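PDB 3DHN: NAD-dependent epimerase/dehydratase from Bacteroides thetaiotaomicron, which probably binds NAD(P) through a Rossmann-type fold and may act as an oxidoreductase or epimerase, although its substrate is not established. Local coordinates for residues A[21-26]-A[169-174]; A[202-205]-A[209-212]. One frame throughout, in Å; residues are numbered along the deposited sequence.

Contact 1: residues A[21-26]-A[169-174]; sequences LNEALN and GVRTGR
Glu-23 and Arg-171 meet carboxylate to guanidinium in a side-on, two-pronged salt bridge. The two side chains cross at about a right angle, yet their flat ends lie nearly level, with 23° between the planes. OE1 of Glu-23 takes the NE hydrogen of Arg-171 at 3.3 Å, on its syn side and close to the guanidinium plane. Beside it, OE2 of Glu-23 receives NH2 of Arg-171 at 3.4 Å; this second bond is weak, though almost straight. Arg-171 reaches across with its chain extended from CG to NE, while a bend at chi2 (74°) turns the Glu-23 carboxylate so that both oxygens face the NE and NH2 edge. OE2 of Glu-23 also pairs with Arg-27, its stronger partner, so two arginines share one carboxylate. Ala-199 of helix 194-206 touches both side chains. Replacing this glutamate by an alanine takes the carboxylate away, which would probably leave Arg-171 without its mate and free to swing, and cost Arg-27 one of its acidic partners. Thr-172 OG1 accepts from Arg-174 N at 2.9 Å, an ST turn. The bridge ties helix 14-25, the first helix of the Rossmann-type fold, to the loop between strands 165-167 and 176-178.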
loop_
_atom_site.group_PDB
_atom_site.type_symbol
_atom_site.label_atom_id
_atom_site.label_comp_id
_atom_site.label_asym_id
_atom_site.label_seq_id
_atom_site.Cartn_x
_atom_site.Cartn_y
_atom_site.Cartn_z
ATOM N N LEU A 21 2.591 -1.682 -10.383
ATOM C CA LEU A 21 2.419 -1.142 -11.724
ATOM C C LEU A 21 2.324 -2.248 -12.773
ATOM O O LEU A 21 1.399 -2.264 -13.583
ATOM C CB LEU A 21 3.583 -0.201 -12.050
ATOM C CG LEU A 21 3.555 0.553 -13.383
ATOM C CD1 LEU A 21 2.231 1.286 -13.542
ATOM C CD2 LEU A 21 4.720 1.539 -13.420
ATOM N N ASN A 22 3.277 -3.173 -12.742
ATOM C CA ASN A 22 3.315 -4.287 -13.688
ATOM C C ASN A 22 2.163 -5.276 -13.492
ATOM O O ASN A 22 1.572 -5.755 -14.471
ATOM C CB ASN A 22 4.657 -5.016 -13.572
ATOM C CG ASN A 22 5.827 -4.150 -14.015
ATOM O OD1 ASN A 22 6.806 -3.972 -13.285
ATOM N ND2 ASN A 22 5.728 -3.605 -15.219
ATOM N N GLU A 23 1.844 -5.584 -12.237
ATOM C CA GLU A 23 0.758 -6.510 -11.933
ATOM C C GLU A 23 -0.597 -5.989 -12.419
ATOM O O GLU A 23 -1.426 -6.758 -12.902
ATOM C CB GLU A 23 0.702 -6.773 -10.428
ATOM C CG GLU A 23 -0.439 -7.667 -9.963
ATOM C CD GLU A 23 -0.235 -9.130 -10.295
ATOM O OE1 GLU A 23 0.929 -9.557 -10.422
ATOM O OE2 GLU A 23 -1.241 -9.866 -10.403
ATOM N N ALA A 24 -0.824 -4.684 -12.293
ATOM C CA ALA A 24 -2.090 -4.093 -12.724
ATOM C C ALA A 24 -2.229 -4.046 -14.250
ATOM O O ALA A 24 -3.309 -4.302 -14.791
ATOM C CB ALA A 24 -2.230 -2.696 -12.150
ATOM N N LEU A 25 -1.150 -3.708 -14.947
ATOM C CA LEU A 25 -1.205 -3.645 -16.404
ATOM C C LEU A 25 -1.395 -5.047 -16.978
ATOM O O LEU A 25 -2.179 -5.242 -17.907
ATOM C CB LEU A 25 0.076 -3.019 -16.963
ATOM C CG LEU A 25 0.298 -1.546 -16.605
ATOM C CD1 LEU A 25 1.735 -1.156 -16.918
ATOM C CD2 LEU A 25 -0.689 -0.669 -17.384
ATOM N N ASN A 26 -0.687 -6.020 -16.411
ATOM C CA ASN A 26 -0.776 -7.403 -16.869
ATOM C C ASN A 26 -2.183 -7.981 -16.731
ATOM O O ASN A 26 -2.513 -8.993 -17.352
ATOM C CB ASN A 26 0.196 -8.297 -16.081
ATOM C CG ASN A 26 1.647 -8.103 -16.491
ATOM O OD1 ASN A 26 2.546 -8.749 -15.948
ATOM N ND2 ASN A 26 1.885 -7.219 -17.451
ATOM N N GLY A 169 11.123 -11.394 -4.593
ATOM C CA GLY A 169 11.177 -12.844 -4.530
ATOM C C GLY A 169 10.448 -13.435 -5.713
ATOM O O GLY A 169 10.602 -12.976 -6.847
ATOM N N VAL A 170 9.636 -14.450 -5.451
ATOM C CA VAL A 170 8.871 -15.110 -6.500
ATOM C C VAL A 170 7.386 -14.838 -6.313
ATOM O O VAL A 170 6.928 -14.616 -5.194
ATOM C CB VAL A 170 9.079 -16.647 -6.454
ATOM C CG1 VAL A 170 8.253 -17.329 -7.543
ATOM C CG2 VAL A 170 10.563 -16.978 -6.601
ATOM N N ARG A 171 6.646 -14.839 -7.418
ATOM C CA ARG A 171 5.199 -14.662 -7.391
ATOM C C ARG A 171 4.662 -16.090 -7.306
ATOM O O ARG A 171 4.423 -16.733 -8.321
ATOM C CB ARG A 171 4.705 -13.996 -8.684
ATOM C CG ARG A 171 3.197 -13.734 -8.716
ATOM C CD ARG A 171 2.748 -13.150 -10.055
ATOM N NE ARG A 171 1.333 -12.776 -10.058
ATOM C CZ ARG A 171 0.330 -13.622 -9.844
ATOM N NH1 ARG A 171 0.577 -14.903 -9.608
ATOM N NH2 ARG A 171 -0.926 -13.190 -9.861
ATOM N N THR A 172 4.493 -16.588 -6.088
ATOM C CA THR A 172 4.020 -17.953 -5.877
ATOM C C THR A 172 2.508 -18.102 -5.985
ATOM O O THR A 172 2.002 -19.126 -6.452
ATOM C CB THR A 172 4.438 -18.471 -4.492
ATOM O OG1 THR A 172 3.625 -17.849 -3.488
ATOM C CG2 THR A 172 5.897 -18.136 -4.216
ATOM N N GLY A 173 1.784 -17.081 -5.546
ATOM C CA GLY A 173 0.339 -17.141 -5.588
ATOM C C GLY A 173 -0.184 -17.887 -4.370
ATOM O O GLY A 173 -1.390 -18.050 -4.208
ATOM N N ARG A 174 0.723 -18.342 -3.508
ATOM C CA ARG A 174 0.330 -19.075 -2.310
ATOM C C ARG A 174 0.775 -18.376 -1.029
ATOM O O ARG A 174 1.966 -18.173 -0.808
ATOM C CB ARG A 174 0.904 -20.495 -2.340
ATOM C CG ARG A 174 0.385 -21.351 -3.485
ATOM C CD ARG A 174 0.830 -22.804 -3.338
ATOM N NE ARG A 174 0.002 -23.526 -2.378
ATOM C CZ ARG A 174 0.427 -23.969 -1.203
ATOM N NH1 ARG A 174 1.680 -23.770 -0.835
ATOM N NH2 ARG A 174 -0.404 -24.614 -0.399
#

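Contact 2: residues A[202-205]-A[209-212]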
loop_
_atom_site.group_PDB
_atom_site.type_symbol
_atom_site.label_atom_id
_atom_site.label_comp_id
_atom_site.label_asym_id
_atom_site.label_seq_id
_atom_site.Cartn_x
_atom_site.Cartn_y
_atom_site.Cartn_z
ATOM N N ILE A 202 -3.848 -6.292 -6.086
ATOM C CA ILE A 202 -4.688 -6.159 -7.275
ATOM C C ILE A 202 -5.910 -7.083 -7.189
ATOM O O ILE A 202 -6.951 -6.791 -7.766
ATOM C CB ILE A 202 -3.892 -6.412 -8.575
ATOM C CG1 ILE A 202 -2.730 -5.416 -8.661
ATOM C CG2 ILE A 202 -4.798 -6.182 -9.805
ATOM C CD1 ILE A 202 -3.152 -3.959 -8.432
ATOM N N ASP A 203 -5.783 -8.191 -6.461
ATOM C CA ASP A 203 -6.916 -9.103 -6.256
ATOM C C ASP A 203 -8.007 -8.358 -5.465
ATOM O O ASP A 203 -9.201 -8.495 -5.756
ATOM C CB ASP A 203 -6.493 -10.332 -5.447
ATOM C CG ASP A 203 -5.866 -11.415 -6.299
ATOM O OD1 ASP A 203 -5.722 -11.211 -7.528
ATOM O OD2 ASP A 203 -5.521 -12.472 -5.734
ATOM N N GLU A 204 -7.587 -7.585 -4.457
ATOM C CA GLU A 204 -8.516 -6.816 -3.621
ATOM C C GLU A 204 -9.160 -5.703 -4.444
ATOM O O GLU A 204 -10.320 -5.350 -4.244
ATOM C CB GLU A 204 -7.773 -6.229 -2.409
ATOM C CG GLU A 204 -8.628 -5.386 -1.459
ATOM C CD GLU A 204 -9.873 -6.105 -0.947
ATOM O OE1 GLU A 204 -9.830 -7.339 -0.765
ATOM O OE2 GLU A 204 -10.897 -5.431 -0.709
ATOM N N LEU A 205 -8.395 -5.160 -5.379
ATOM C CA LEU A 205 -8.878 -4.110 -6.262
ATOM C C LEU A 205 -9.916 -4.669 -7.240
ATOM O O LEU A 205 -10.988 -4.093 -7.431
ATOM C CB LEU A 205 -7.710 -3.530 -7.052
ATOM C CG LEU A 205 -8.066 -2.587 -8.207
ATOM C CD1 LEU A 205 -8.440 -1.217 -7.663
ATOM C CD2 LEU A 205 -6.882 -2.483 -9.150
ATOM N N LYS A 209 -13.054 -7.590 -1.107
ATOM C CA LYS A 209 -13.413 -8.447 0.017
ATOM C C LYS A 209 -13.321 -7.647 1.318
ATOM O O LYS A 209 -13.835 -8.070 2.353
ATOM C CB LYS A 209 -12.474 -9.654 0.117
ATOM C CG LYS A 209 -12.622 -10.673 -0.999
ATOM C CD LYS A 209 -14.024 -11.247 -1.017
ATOM C CE LYS A 209 -14.256 -12.115 -2.244
ATOM N NZ LYS A 209 -15.676 -12.570 -2.321
ATOM N N HIS A 210 -12.656 -6.496 1.263
ATOM C CA HIS A 210 -12.486 -5.663 2.447
ATOM C C HIS A 210 -13.000 -4.237 2.275
ATOM O O HIS A 210 -12.906 -3.654 1.190
ATOM C CB HIS A 210 -11.009 -5.629 2.859
ATOM C CG HIS A 210 -10.472 -6.962 3.273
ATOM N ND1 HIS A 210 -9.778 -7.789 2.415
ATOM C CD2 HIS A 210 -10.547 -7.621 4.453
ATOM C CE1 HIS A 210 -9.448 -8.900 3.050
ATOM N NE2 HIS A 210 -9.904 -8.823 4.289
ATOM N N HIS A 211 -13.533 -3.683 3.361
ATOM C CA HIS A 211 -14.073 -2.324 3.351
ATOM C C HIS A 211 -13.776 -1.556 4.630
ATOM O O HIS A 211 -14.096 -2.010 5.729
ATOM C CB HIS A 211 -15.591 -2.370 3.138
ATOM C CG HIS A 211 -15.998 -3.151 1.931
ATOM N ND1 HIS A 211 -15.850 -2.666 0.649
ATOM C CD2 HIS A 211 -16.490 -4.407 1.806
ATOM C CE1 HIS A 211 -16.232 -3.589 -0.216
ATOM N NE2 HIS A 211 -16.625 -4.656 0.460
ATOM N N GLN A 212 -13.178 -0.379 4.473
ATOM C CA GLN A 212 -12.847 0.482 5.606
ATOM C C GLN A 212 -12.155 -0.315 6.703
ATOM O O GLN A 212 -12.596 -0.323 7.856
ATOM C CB GLN A 212 -14.122 1.139 6.165
ATOM C CG GLN A 212 -14.997 1.825 5.107
ATOM C CD GLN A 212 -16.189 2.577 5.705
ATOM O OE1 GLN A 212 -16.288 3.798 5.591
ATOM N NE2 GLN A 212 -17.091 1.847 6.341
#
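The side chain of Glu-204 leaves helix 194-206 with CG opposite the backbone N (chi1 179°) and then bends at its second torsion, which carries the carboxylate to the loop that follows. His-210 has CG beside its backbone N, and this sets ND1 near the same carboxylate. The result is a His-carboxylate hydrogen bond at a helix-to-strand connection of the Rossmann-type fold, just before strand 213-218. OE2 of Glu-204 accepts two backbone N-H groups, from Lys-209 N at 3.1 Å and from His-210 N at 2.8 Å. Both come on the syn side, but from opposite faces of the carboxylate plane. Lys-209 N also makes a weak bond to OE1 of Glu-204. The aliphatic start of Lys-209 lies close by, with its CB 3.6 Å from OE1 of Glu-204, while the end of its chain leads away. Arg-106, at the start of strand 106-110, forms a salt bridge with OE2 of Glu-204 and also bonds to His-210 O. It thereby joins the helix and the loop to the central sheet. The His-210 ring stacks with Phe-215. The imidazole plane of His-210 is turned 53° from the carboxylate. The ND1 of His-210 approaches OE1 of Glu-204 from above the carboxylate plane at 3.2 Å, and OE1 lies close to the ring plane.

Overall arrangement
Along the chain both segments of contact 1 come before those of contact 2, and the centres of the two contacts lie about 16 Å apart. Helix 194-206 connects them. It passes beside the pair of contact 1, and its last turns supply segment 202-205. Direct packing also joins the two: Glu-23 CG lies 3.5 Å from Ile-202 CG1, and Ala-24 CB meets Ile-202 CD1. Helices 14-25 and 194-206 therefore lie against each other beside the mixed sheet. Arg-27 adds a polar link, pairing with both Glu-23 and Asp-203. Contact 1 and this packing join the early and C-terminal parts of the Rossmann-type fold. Contact 2 is local and fastens the end of helix 194-206 to the loop leading into strand 213-218.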